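Dicer Related Helicase (Caenorhabditis elegans, PDB 6M6Q) probably hydrolyses ATP and binds double- and single-stranded RNA as a RIG-I-like helicase of RNA interference, of which this chain is the N-terminal domain. Local coordinates at residues A27-K35 with L262-I273; L162-F171 with E285-F293. All blocks are in the same frame, centred on the assembly; numbering follows the deposited sequence.

Interaction 1. Residues A27-K35 with L262-I273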
loop_
_atom_site.group_PDB
_atom_site.type_symbol
_atom_site.label_atom_id
_atom_site.label_comp_id
_atom_site.label_asym_id
_atom_site.label_seq_id
_atom_site.Cartn_x
_atom_site.Cartn_y
_atom_site.Cartn_z
ATOM N N ALA B 27 -6.180 5.316 -11.610
ATOM C CA ALA B 27 -6.348 5.750 -10.201
ATOM C C ALA B 27 -7.720 6.390 -10.017
ATOM O O ALA B 27 -8.344 6.175 -8.964
ATOM C CB ALA B 27 -5.254 6.712 -9.807
ATOM N N TYR B 28 -8.141 7.204 -10.967
ATOM C CA TYR B 28 -9.435 7.895 -10.913
ATOM C C TYR B 28 -10.546 6.840 -10.971
ATOM O O TYR B 28 -11.432 6.862 -10.099
ATOM C CB TYR B 28 -9.544 8.963 -12.000
ATOM C CG TYR B 28 -10.775 9.821 -11.840
ATOM C CD1 TYR B 28 -11.925 9.576 -12.579
ATOM C CD2 TYR B 28 -10.834 10.795 -10.860
ATOM C CE1 TYR B 28 -13.081 10.301 -12.370
ATOM C CE2 TYR B 28 -11.979 11.542 -10.655
ATOM C CZ TYR B 28 -13.108 11.289 -11.409
ATOM O OH TYR B 28 -14.231 12.046 -11.220
ATOM N N PHE B 29 -10.447 5.885 -11.893
ATOM C CA PHE B 29 -11.429 4.776 -12.041
ATOM C C PHE B 29 -11.535 3.993 -10.722
ATOM O O PHE B 29 -12.645 3.578 -10.380
ATOM C CB PHE B 29 -11.047 3.846 -13.188
ATOM C CG PHE B 29 -12.010 2.706 -13.393
ATOM C CD1 PHE B 29 -13.148 2.868 -14.159
ATOM C CD2 PHE B 29 -11.796 1.476 -12.786
ATOM C CE1 PHE B 29 -14.046 1.824 -14.328
ATOM C CE2 PHE B 29 -12.695 0.434 -12.959
ATOM C CZ PHE B 29 -13.811 0.605 -13.742
ATOM N N ARG B 30 -10.413 3.814 -10.009
ATOM C CA ARG B 30 -10.316 3.001 -8.757
ATOM C C ARG B 30 -10.964 3.723 -7.570
ATOM O O ARG B 30 -11.115 3.077 -6.546
ATOM C CB ARG B 30 -8.858 2.638 -8.450
ATOM C CG ARG B 30 -8.310 1.559 -9.372
ATOM C CD ARG B 30 -7.018 0.968 -8.896
ATOM N NE ARG B 30 -5.919 1.922 -8.852
ATOM C CZ ARG B 30 -4.965 2.045 -9.791
ATOM N NH1 ARG B 30 -4.999 1.308 -10.892
ATOM N NH2 ARG B 30 -3.977 2.909 -9.615
ATOM N N LEU B 31 -11.428 4.970 -7.732
ATOM C CA LEU B 31 -12.304 5.647 -6.724
ATOM C C LEU B 31 -13.726 5.052 -6.805
ATOM O O LEU B 31 -14.483 5.201 -5.811
ATOM C CB LEU B 31 -12.296 7.167 -6.943
ATOM C CG LEU B 31 -10.936 7.857 -6.746
ATOM C CD1 LEU B 31 -10.911 9.237 -7.380
ATOM C CD2 LEU B 31 -10.584 7.967 -5.282
ATOM N N LEU B 32 -14.024 4.285 -7.869
ATOM C CA LEU B 32 -15.307 3.522 -8.050
ATOM C C LEU B 32 -15.110 2.022 -7.760
ATOM O O LEU B 32 -15.996 1.239 -8.133
ATOM C CB LEU B 32 -15.817 3.680 -9.495
ATOM C CG LEU B 32 -16.434 5.020 -9.867
ATOM C CD1 LEU B 32 -16.529 5.149 -11.377
ATOM C CD2 LEU B 32 -17.799 5.172 -9.235
ATOM N N LYS B 33 -13.984 1.618 -7.180
ATOM C CA LYS B 33 -13.649 0.181 -6.985
ATOM C C LYS B 33 -14.728 -0.519 -6.132
ATOM O O LYS B 33 -14.964 -1.694 -6.380
ATOM C CB LYS B 33 -12.246 0.030 -6.394
ATOM C CG LYS B 33 -12.080 0.375 -4.919
ATOM C CD LYS B 33 -10.700 -0.011 -4.414
ATOM C CE LYS B 33 -10.669 -0.346 -2.955
ATOM N NZ LYS B 33 -9.295 -0.237 -2.421
ATOM N N TRP B 34 -15.353 0.166 -5.165
ATOM C CA TRP B 34 -16.383 -0.451 -4.276
ATOM C C TRP B 34 -17.696 -0.592 -5.039
ATOM O O TRP B 34 -18.408 -1.618 -4.812
ATOM C CB TRP B 34 -16.559 0.331 -2.969
ATOM C CG TRP B 34 -15.352 0.280 -2.075
ATOM C CD1 TRP B 34 -14.680 1.344 -1.541
ATOM C CD2 TRP B 34 -14.648 -0.898 -1.634
ATOM N NE1 TRP B 34 -13.612 0.909 -0.799
ATOM C CE2 TRP B 34 -13.567 -0.461 -0.841
ATOM C CE3 TRP B 34 -14.835 -2.277 -1.813
ATOM C CZ2 TRP B 34 -12.680 -1.349 -0.235
ATOM C CZ3 TRP B 34 -13.949 -3.154 -1.225
ATOM C CH2 TRP B 34 -12.882 -2.693 -0.453
ATOM N N LYS B 35 -17.981 0.354 -5.945
ATOM C CA LYS B 35 -19.179 0.324 -6.816
ATOM C C LYS B 35 -18.982 -0.759 -7.873
ATOM O O LYS B 35 -19.972 -1.422 -8.213
ATOM C CB LYS B 35 -19.452 1.698 -7.435
ATOM C CG LYS B 35 -20.639 1.769 -8.409
ATOM C CD LYS B 35 -21.959 1.308 -7.812
ATOM C CE LYS B 35 -23.135 1.343 -8.768
ATOM N NZ LYS B 35 -24.248 0.508 -8.247
ATOM N N LEU B 262 -16.678 3.510 3.311
ATOM C CA LEU B 262 -15.405 3.706 2.583
ATOM C C LEU B 262 -15.719 4.182 1.163
ATOM O O LEU B 262 -14.895 4.954 0.601
ATOM C CB LEU B 262 -14.616 2.404 2.573
ATOM C CG LEU B 262 -14.110 1.941 3.929
ATOM C CD1 LEU B 262 -13.547 0.549 3.823
ATOM C CD2 LEU B 262 -13.072 2.893 4.477
ATOM N N HIS B 263 -16.883 3.784 0.631
ATOM C CA HIS B 263 -17.361 4.172 -0.715
ATOM C C HIS B 263 -17.713 5.651 -0.710
ATOM O O HIS B 263 -17.377 6.343 -1.699
ATOM C CB HIS B 263 -18.543 3.319 -1.182
ATOM C CG HIS B 263 -19.061 3.742 -2.518
ATOM N ND1 HIS B 263 -18.278 3.706 -3.662
ATOM C CD2 HIS B 263 -20.269 4.202 -2.906
ATOM C CE1 HIS B 263 -18.991 4.108 -4.689
ATOM N NE2 HIS B 263 -20.211 4.426 -4.252
ATOM N N LYS B 264 -18.266 6.143 0.391
ATOM C CA LYS B 264 -18.626 7.568 0.522
ATOM C C LYS B 264 -17.356 8.425 0.520
ATOM O O LYS B 264 -17.380 9.478 -0.126
ATOM C CB LYS B 264 -19.501 7.799 1.749
ATOM C CG LYS B 264 -20.978 7.552 1.490
ATOM C CD LYS B 264 -21.886 7.950 2.617
ATOM C CE LYS B 264 -23.337 7.728 2.276
ATOM N NZ LYS B 264 -23.605 6.305 1.982
ATOM N N THR B 265 -16.278 7.951 1.141
ATOM C CA THR B 265 -14.978 8.672 1.210
ATOM C C THR B 265 -14.408 8.792 -0.213
ATOM O O THR B 265 -14.013 9.904 -0.603
ATOM C CB THR B 265 -13.975 7.980 2.145
ATOM O OG1 THR B 265 -14.547 7.798 3.442
ATOM C CG2 THR B 265 -12.686 8.766 2.291
ATOM N N LEU B 266 -14.411 7.699 -0.974
ATOM C CA LEU B 266 -13.850 7.668 -2.348
ATOM C C LEU B 266 -14.704 8.546 -3.272
ATOM O O LEU B 266 -14.107 9.249 -4.144
ATOM C CB LEU B 266 -13.786 6.219 -2.845
ATOM C CG LEU B 266 -12.842 5.308 -2.059
ATOM C CD1 LEU B 266 -12.679 3.978 -2.759
ATOM C CD2 LEU B 266 -11.489 5.965 -1.837
ATOM N N THR B 267 -16.023 8.567 -3.055
ATOM C CA THR B 267 -16.983 9.300 -3.907
ATOM C C THR B 267 -16.769 10.802 -3.732
ATOM O O THR B 267 -16.984 11.517 -4.711
ATOM C CB THR B 267 -18.416 8.847 -3.631
ATOM O OG1 THR B 267 -18.455 7.450 -3.918
ATOM C CG2 THR B 267 -19.449 9.553 -4.475
ATOM N N MET B 268 -16.241 11.239 -2.585
ATOM C CA MET B 268 -15.870 12.668 -2.344
ATOM C C MET B 268 -14.702 13.068 -3.256
ATOM O O MET B 268 -14.800 14.121 -3.902
ATOM C CB MET B 268 -15.467 12.933 -0.894
ATOM C CG MET B 268 -16.620 13.018 0.041
ATOM S SD MET B 268 -16.043 13.379 1.698
ATOM C CE MET B 268 -16.107 15.162 1.698
ATOM N N PHE B 269 -13.633 12.276 -3.303
ATOM C CA PHE B 269 -12.447 12.528 -4.165
ATOM C C PHE B 269 -12.843 12.406 -5.640
ATOM O O PHE B 269 -12.321 13.174 -6.438
ATOM C CB PHE B 269 -11.303 11.581 -3.799
ATOM C CG PHE B 269 -10.604 11.965 -2.524
ATOM C CD1 PHE B 269 -11.084 11.528 -1.300
ATOM C CD2 PHE B 269 -9.513 12.822 -2.544
ATOM C CE1 PHE B 269 -10.464 11.905 -0.121
ATOM C CE2 PHE B 269 -8.903 13.212 -1.364
ATOM C CZ PHE B 269 -9.372 12.745 -0.154
ATOM N N LEU B 270 -13.785 11.510 -5.955
ATOM C CA LEU B 270 -14.347 11.333 -7.318
ATOM C C LEU B 270 -15.037 12.628 -7.733
ATOM O O LEU B 270 -14.792 13.079 -8.838
ATOM C CB LEU B 270 -15.326 10.150 -7.322
ATOM C CG LEU B 270 -15.805 9.652 -8.688
ATOM C CD1 LEU B 270 -14.727 8.863 -9.380
ATOM C CD2 LEU B 270 -17.043 8.783 -8.561
ATOM N N ALA B 271 -15.822 13.220 -6.839
ATOM C CA ALA B 271 -16.735 14.355 -7.119
ATOM C C ALA B 271 -15.938 15.644 -7.348
ATOM O O ALA B 271 -16.504 16.554 -7.926
ATOM C CB ALA B 271 -17.703 14.520 -5.977
ATOM N N ILE B 272 -14.681 15.708 -6.876
ATOM C CA ILE B 272 -13.785 16.921 -6.881
ATOM C C ILE B 272 -13.733 17.556 -8.278
ATOM O O ILE B 272 -13.598 18.779 -8.352
ATOM C CB ILE B 272 -12.374 16.529 -6.388
ATOM C CG1 ILE B 272 -12.337 16.452 -4.865
ATOM C CG2 ILE B 272 -11.292 17.458 -6.945
ATOM C CD1 ILE B 272 -11.021 15.975 -4.306
ATOM N N ILE B 273 -13.806 16.747 -9.335
ATOM C CA ILE B 273 -13.628 17.185 -10.748
ATOM C C ILE B 273 -14.745 18.175 -11.123
ATOM O O ILE B 273 -14.538 18.959 -12.056
ATOM C CB ILE B 273 -13.556 15.965 -11.698
ATOM C CG1 ILE B 273 -12.851 16.320 -13.011
ATOM C CG2 ILE B 273 -14.937 15.360 -11.937
ATOM C CD1 ILE B 273 -11.399 16.722 -12.833
HETATM O O HOH W 1 -17.006 6.682 -5.999
#
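Over one face of the Tyr28 ring lies the methyl CD1 of Leu270, a CH-pi contact in which the carbon stands 4.0 Å from the ring centroid; Trp154 meets the same ring edge-to-face. The Trp34 indole is met obliquely: Leu266 CD1 comes to 3.5 Å from Trp34 CD1, and Leu262 CB approaches beside NE1, while Lys33 CE lies over the rim of one indole face. The His263 imidazole is approached obliquely by the CB atoms of Trp34 and Lys35, and Thr267 OG1 sits above the rim of one of its faces.

With CG turned anti to the backbone N (chi1 -172°), the Tyr28 side chain carries its hydroxyl to helix 262-271, where OH donates to Leu270 O at 2.7 Å, tilted 23° from the carbonyl plane. Ile273 CG2 packs beside the same hydroxyl. The two methyls of Leu270 face different partners: CD1 packs on the tyrosine and also touches Leu31 CB at 3.8 Å, whereas CD2 meets Leu32 CD2. Leu31 fills the middle, its CD2 lying 4.1 Å from Leu266 CD2 and near Phe269 CB. Ala191 of helix 186-193 touches both Leu31 and Leu266, and Trp34 also packs on helix 94-127.

A water bridges the segments by donating to Leu31 O at 2.9 Å and to Thr267 OG1; that hydroxyl in turn donates a hydrogen bond to His263 O, which Thr267 N reaches from the opposite face of the carbonyl plane. The break between helices 25-29 and 33-42 thus packs on helix 262-271 inside the all-helical N-terminal domain. The seam is chiefly apolar and buried; one direct bond, Tyr28 OH to Leu270 O, and one bridging water cross it, giving Leu270 O and Leu31 O partners in the apolar interior.

Interaction 2. Residues L162-F171 with E285-F293; sequences LTAETFKNKF and EHEEWYYGF
Leu162 begins the contact against His286, though their modelled spacing is doubtful. Thr163 follows, with OG1 near Trp289 NE1 but hydrogen-bonded to Phe275 O instead. One turn on from Leu162, Thr166 meets the indole: its CB is 3.7 Å from Trp289 CZ2, an oblique approach, and its CG2 lies against Glu287 CG at 3.8 Å. Thr166 OG1 turns back to donate to Leu162 O at 3.0 Å, which fixes the side chain's rotation and leaves the methyl facing the partner helix. Lys170 then lays its aliphatic chain over the Tyr290 ring, with CB 3.6 Å from Tyr290 CE2; the modelled closeness of its CD to the ring is doubtful. The ammonium NZ of Lys170 stays 5.0 Å from Glu287 OE2, too far for a salt bridge. With an alanine in place of Tyr290 the ring against the lysine chain is gone, and that chain would probably be left free to turn. Phe171 closes the row, CE2 reaching the indole edge in its plane, 4.0 Å from Trp289 CH2. With axes 11.0 Å apart at 42° and Trp289 carrying much of the packing between them, this is side-chain packing of two helices in an all-helical domain.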
loop_
_atom_site.group_PDB
_atom_site.type_symbol
_atom_site.label_atom_id
_atom_site.label_comp_id
_atom_site.label_asym_id
_atom_site.label_seq_id
_atom_site.Cartn_x
_atom_site.Cartn_y
_atom_site.Cartn_z
ATOM N N LEU B 162 -9.862 24.141 -14.961
ATOM C CA LEU B 162 -8.677 24.440 -14.116
ATOM C C LEU B 162 -8.658 23.496 -12.905
ATOM O O LEU B 162 -7.575 23.281 -12.330
ATOM C CB LEU B 162 -8.759 25.911 -13.700
ATOM C CG LEU B 162 -7.772 26.374 -12.634
ATOM C CD1 LEU B 162 -6.341 26.330 -13.148
ATOM C CD2 LEU B 162 -8.122 27.766 -12.178
ATOM N N THR B 163 -9.822 22.993 -12.507
ATOM C CA THR B 163 -9.979 22.047 -11.384
ATOM C C THR B 163 -9.288 20.737 -11.747
ATOM O O THR B 163 -8.725 20.108 -10.858
ATOM C CB THR B 163 -11.453 21.822 -11.067
ATOM O OG1 THR B 163 -11.876 22.891 -10.226
ATOM C CG2 THR B 163 -11.710 20.491 -10.403
ATOM N N ALA B 164 -9.368 20.339 -13.016
ATOM C CA ALA B 164 -8.778 19.090 -13.543
ATOM C C ALA B 164 -7.252 19.163 -13.452
ATOM O O ALA B 164 -6.651 18.150 -13.104
ATOM C CB ALA B 164 -9.237 18.834 -14.957
ATOM N N GLU B 165 -6.669 20.333 -13.733
ATOM C CA GLU B 165 -5.205 20.585 -13.701
ATOM C C GLU B 165 -4.705 20.493 -12.261
ATOM O O GLU B 165 -3.723 19.772 -12.039
ATOM C CB GLU B 165 -4.868 21.945 -14.313
ATOM C CG GLU B 165 -3.373 22.266 -14.279
ATOM C CD GLU B 165 -2.997 23.741 -14.446
ATOM O OE1 GLU B 165 -1.894 24.134 -13.973
ATOM O OE2 GLU B 165 -3.795 24.496 -15.049
ATOM N N THR B 166 -5.396 21.126 -11.311
ATOM C CA THR B 166 -5.023 21.085 -9.864
ATOM C C THR B 166 -5.028 19.622 -9.372
ATOM O O THR B 166 -4.050 19.205 -8.771
ATOM C CB THR B 166 -5.950 21.965 -9.013
ATOM O OG1 THR B 166 -6.174 23.202 -9.687
ATOM C CG2 THR B 166 -5.401 22.218 -7.628
ATOM N N PHE B 167 -6.088 18.879 -9.691
ATOM C CA PHE B 167 -6.296 17.448 -9.347
ATOM C C PHE B 167 -5.106 16.615 -9.834
ATOM O O PHE B 167 -4.512 15.890 -9.018
ATOM C CB PHE B 167 -7.597 16.960 -9.972
ATOM C CG PHE B 167 -8.053 15.597 -9.548
ATOM C CD1 PHE B 167 -7.665 14.469 -10.252
ATOM C CD2 PHE B 167 -8.979 15.451 -8.524
ATOM C CE1 PHE B 167 -8.162 13.221 -9.913
ATOM C CE2 PHE B 167 -9.477 14.203 -8.189
ATOM C CZ PHE B 167 -9.061 13.091 -8.878
ATOM N N LYS B 168 -4.751 16.741 -11.115
ATOM C CA LYS B 168 -3.623 15.988 -11.740
ATOM C C LYS B 168 -2.311 16.340 -11.031
ATOM O O LYS B 168 -1.492 15.441 -10.855
ATOM C CB LYS B 168 -3.511 16.300 -13.233
ATOM C CG LYS B 168 -4.481 15.533 -14.116
ATOM C CD LYS B 168 -4.496 15.994 -15.567
ATOM C CE LYS B 168 -5.503 15.243 -16.419
ATOM N NZ LYS B 168 -5.814 15.974 -17.669
ATOM N N ASN B 169 -2.155 17.603 -10.629
ATOM C CA ASN B 169 -0.892 18.171 -10.094
ATOM C C ASN B 169 -0.699 17.763 -8.631
ATOM O O ASN B 169 0.430 17.419 -8.274
ATOM C CB ASN B 169 -0.843 19.695 -10.234
ATOM C CG ASN B 169 -0.468 20.171 -11.629
ATOM O OD1 ASN B 169 -0.588 21.356 -11.924
ATOM N ND2 ASN B 169 -0.030 19.262 -12.499
ATOM N N LYS B 170 -1.746 17.774 -7.815
ATOM C CA LYS B 170 -1.580 17.594 -6.344
ATOM C C LYS B 170 -1.806 16.129 -5.942
ATOM O O LYS B 170 -1.288 15.750 -4.892
ATOM C CB LYS B 170 -2.501 18.531 -5.566
ATOM C CG LYS B 170 -2.409 19.999 -5.959
ATOM C CD LYS B 170 -1.804 20.878 -4.905
ATOM C CE LYS B 170 -0.842 21.902 -5.463
ATOM N NZ LYS B 170 0.224 22.221 -4.484
ATOM N N PHE B 171 -2.545 15.343 -6.729
ATOM C CA PHE B 171 -2.994 13.980 -6.332
ATOM C C PHE B 171 -2.168 12.890 -7.034
ATOM O O PHE B 171 -2.349 11.714 -6.704
ATOM C CB PHE B 171 -4.481 13.791 -6.624
ATOM C CG PHE B 171 -5.414 14.463 -5.657
ATOM C CD1 PHE B 171 -5.350 14.200 -4.300
ATOM C CD2 PHE B 171 -6.429 15.280 -6.118
ATOM C CE1 PHE B 171 -6.251 14.781 -3.423
ATOM C CE2 PHE B 171 -7.330 15.858 -5.238
ATOM C CZ PHE B 171 -7.239 15.607 -3.894
ATOM N N GLU B 285 -7.358 32.381 -6.202
ATOM C CA GLU B 285 -8.164 31.579 -5.234
ATOM C C GLU B 285 -8.554 30.224 -5.862
ATOM O O GLU B 285 -9.387 29.533 -5.272
ATOM C CB GLU B 285 -9.444 32.315 -4.810
ATOM C CG GLU B 285 -9.266 33.769 -4.400
ATOM C CD GLU B 285 -10.580 34.550 -4.377
ATOM O OE1 GLU B 285 -10.958 35.070 -3.290
ATOM O OE2 GLU B 285 -11.250 34.604 -5.441
ATOM N N HIS B 286 -7.989 29.878 -7.022
ATOM C CA HIS B 286 -8.379 28.701 -7.858
ATOM C C HIS B 286 -8.036 27.368 -7.155
ATOM O O HIS B 286 -8.593 26.327 -7.564
ATOM C CB HIS B 286 -7.720 28.790 -9.241
ATOM C CG HIS B 286 -6.245 29.013 -9.189
ATOM N ND1 HIS B 286 -5.695 30.215 -8.781
ATOM C CD2 HIS B 286 -5.210 28.187 -9.453
ATOM C CE1 HIS B 286 -4.385 30.117 -8.797
ATOM N NE2 HIS B 286 -4.063 28.884 -9.216
ATOM N N GLU B 287 -7.140 27.387 -6.163
ATOM C CA GLU B 287 -6.736 26.179 -5.393
ATOM C C GLU B 287 -7.277 26.260 -3.954
ATOM O O GLU B 287 -6.805 25.480 -3.113
ATOM C CB GLU B 287 -5.214 26.034 -5.393
ATOM C CG GLU B 287 -4.608 25.886 -6.775
ATOM C CD GLU B 287 -3.093 25.742 -6.798
ATOM O OE1 GLU B 287 -2.415 26.458 -6.025
ATOM O OE2 GLU B 287 -2.588 24.912 -7.596
ATOM N N GLU B 288 -8.292 27.104 -3.710
ATOM C CA GLU B 288 -8.948 27.302 -2.385
ATOM C C GLU B 288 -9.557 25.980 -1.921
ATOM O O GLU B 288 -9.507 25.714 -0.696
ATOM C CB GLU B 288 -10.045 28.363 -2.477
ATOM C CG GLU B 288 -10.143 29.259 -1.260
ATOM C CD GLU B 288 -10.780 30.617 -1.525
ATOM O OE1 GLU B 288 -12.012 30.666 -1.766
ATOM O OE2 GLU B 288 -10.043 31.623 -1.501
ATOM N N TRP B 289 -10.117 25.194 -2.861
ATOM C CA TRP B 289 -10.763 23.890 -2.567
ATOM C C TRP B 289 -9.721 22.898 -2.040
ATOM O O TRP B 289 -10.047 22.160 -1.070
ATOM C CB TRP B 289 -11.524 23.343 -3.778
ATOM C CG TRP B 289 -10.694 22.923 -4.950
ATOM C CD1 TRP B 289 -10.526 23.617 -6.110
ATOM C CD2 TRP B 289 -10.058 21.647 -5.155
ATOM N NE1 TRP B 289 -9.802 22.881 -7.010
ATOM C CE2 TRP B 289 -9.489 21.674 -6.447
ATOM C CE3 TRP B 289 -9.897 20.493 -4.378
ATOM C CZ2 TRP B 289 -8.766 20.601 -6.964
ATOM C CZ3 TRP B 289 -9.185 19.434 -4.893
ATOM C CH2 TRP B 289 -8.621 19.493 -6.165
ATOM N N TYR B 290 -8.518 22.894 -2.628
ATOM C CA TYR B 290 -7.411 21.972 -2.269
ATOM C C TYR B 290 -6.914 22.308 -0.860
ATOM O O TYR B 290 -6.800 21.386 -0.041
ATOM C CB TYR B 290 -6.291 22.009 -3.315
ATOM C CG TYR B 290 -5.048 21.264 -2.897
ATOM C CD1 TYR B 290 -3.915 21.943 -2.462
ATOM C CD2 TYR B 290 -5.058 19.890 -2.774
ATOM C CE1 TYR B 290 -2.795 21.267 -2.011
ATOM C CE2 TYR B 290 -3.945 19.196 -2.327
ATOM C CZ TYR B 290 -2.807 19.887 -1.948
ATOM O OH TYR B 290 -1.707 19.212 -1.501
ATOM N N TYR B 291 -6.650 23.586 -0.577
ATOM C CA TYR B 291 -6.161 24.049 0.747
ATOM C C TYR B 291 -7.300 23.909 1.766
ATOM O O TYR B 291 -7.009 23.660 2.935
ATOM C CB TYR B 291 -5.566 25.463 0.646
ATOM C CG TYR B 291 -4.338 25.547 -0.228
ATOM C CD1 TYR B 291 -3.266 24.688 -0.032
ATOM C CD2 TYR B 291 -4.251 26.451 -1.280
ATOM C CE1 TYR B 291 -2.149 24.718 -0.855
ATOM C CE2 TYR B 291 -3.141 26.493 -2.114
ATOM C CZ TYR B 291 -2.086 25.620 -1.901
ATOM O OH TYR B 291 -0.977 25.652 -2.700
ATOM N N GLY B 292 -8.555 24.005 1.317
ATOM C CA GLY B 292 -9.758 23.748 2.141
ATOM C C GLY B 292 -9.836 22.299 2.609
ATOM O O GLY B 292 -10.266 22.065 3.753
ATOM N N PHE B 293 -9.455 21.365 1.740
ATOM C CA PHE B 293 -9.379 19.903 2.016
ATOM C C PHE B 293 -8.291 19.642 3.070
ATOM O O PHE B 293 -8.537 18.844 4.008
ATOM C CB PHE B 293 -9.100 19.116 0.726
ATOM C CG PHE B 293 -10.273 18.340 0.171
ATOM C CD1 PHE B 293 -11.218 18.951 -0.644
ATOM C CD2 PHE B 293 -10.409 16.979 0.421
ATOM C CE1 PHE B 293 -12.295 18.235 -1.148
ATOM C CE2 PHE B 293 -11.486 16.266 -0.091
ATOM C CZ PHE B 293 -12.424 16.896 -0.875
#

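From the N terminus the chain passes residues 27-35, then 162-171, then 262-273 and finally 285-293, so the two contacts cross instead of nesting. Interaction 1 closes a loop of 226 intervening residues, bringing the first helices back to helix 262-271; interaction 2 closes one of 113, joining helix 162-171 to the start of helix 288-295, the next helix after 262-271. Their centres are about 16 Å apart, yet they meet directly at Ile272, whose CG2 lies 3.4 Å from both Phe167 CD2 and Trp289 CH2. Segment 262-273 therefore packs against the early helices in interaction 1 and, through Ile272, against both helices of interaction 2.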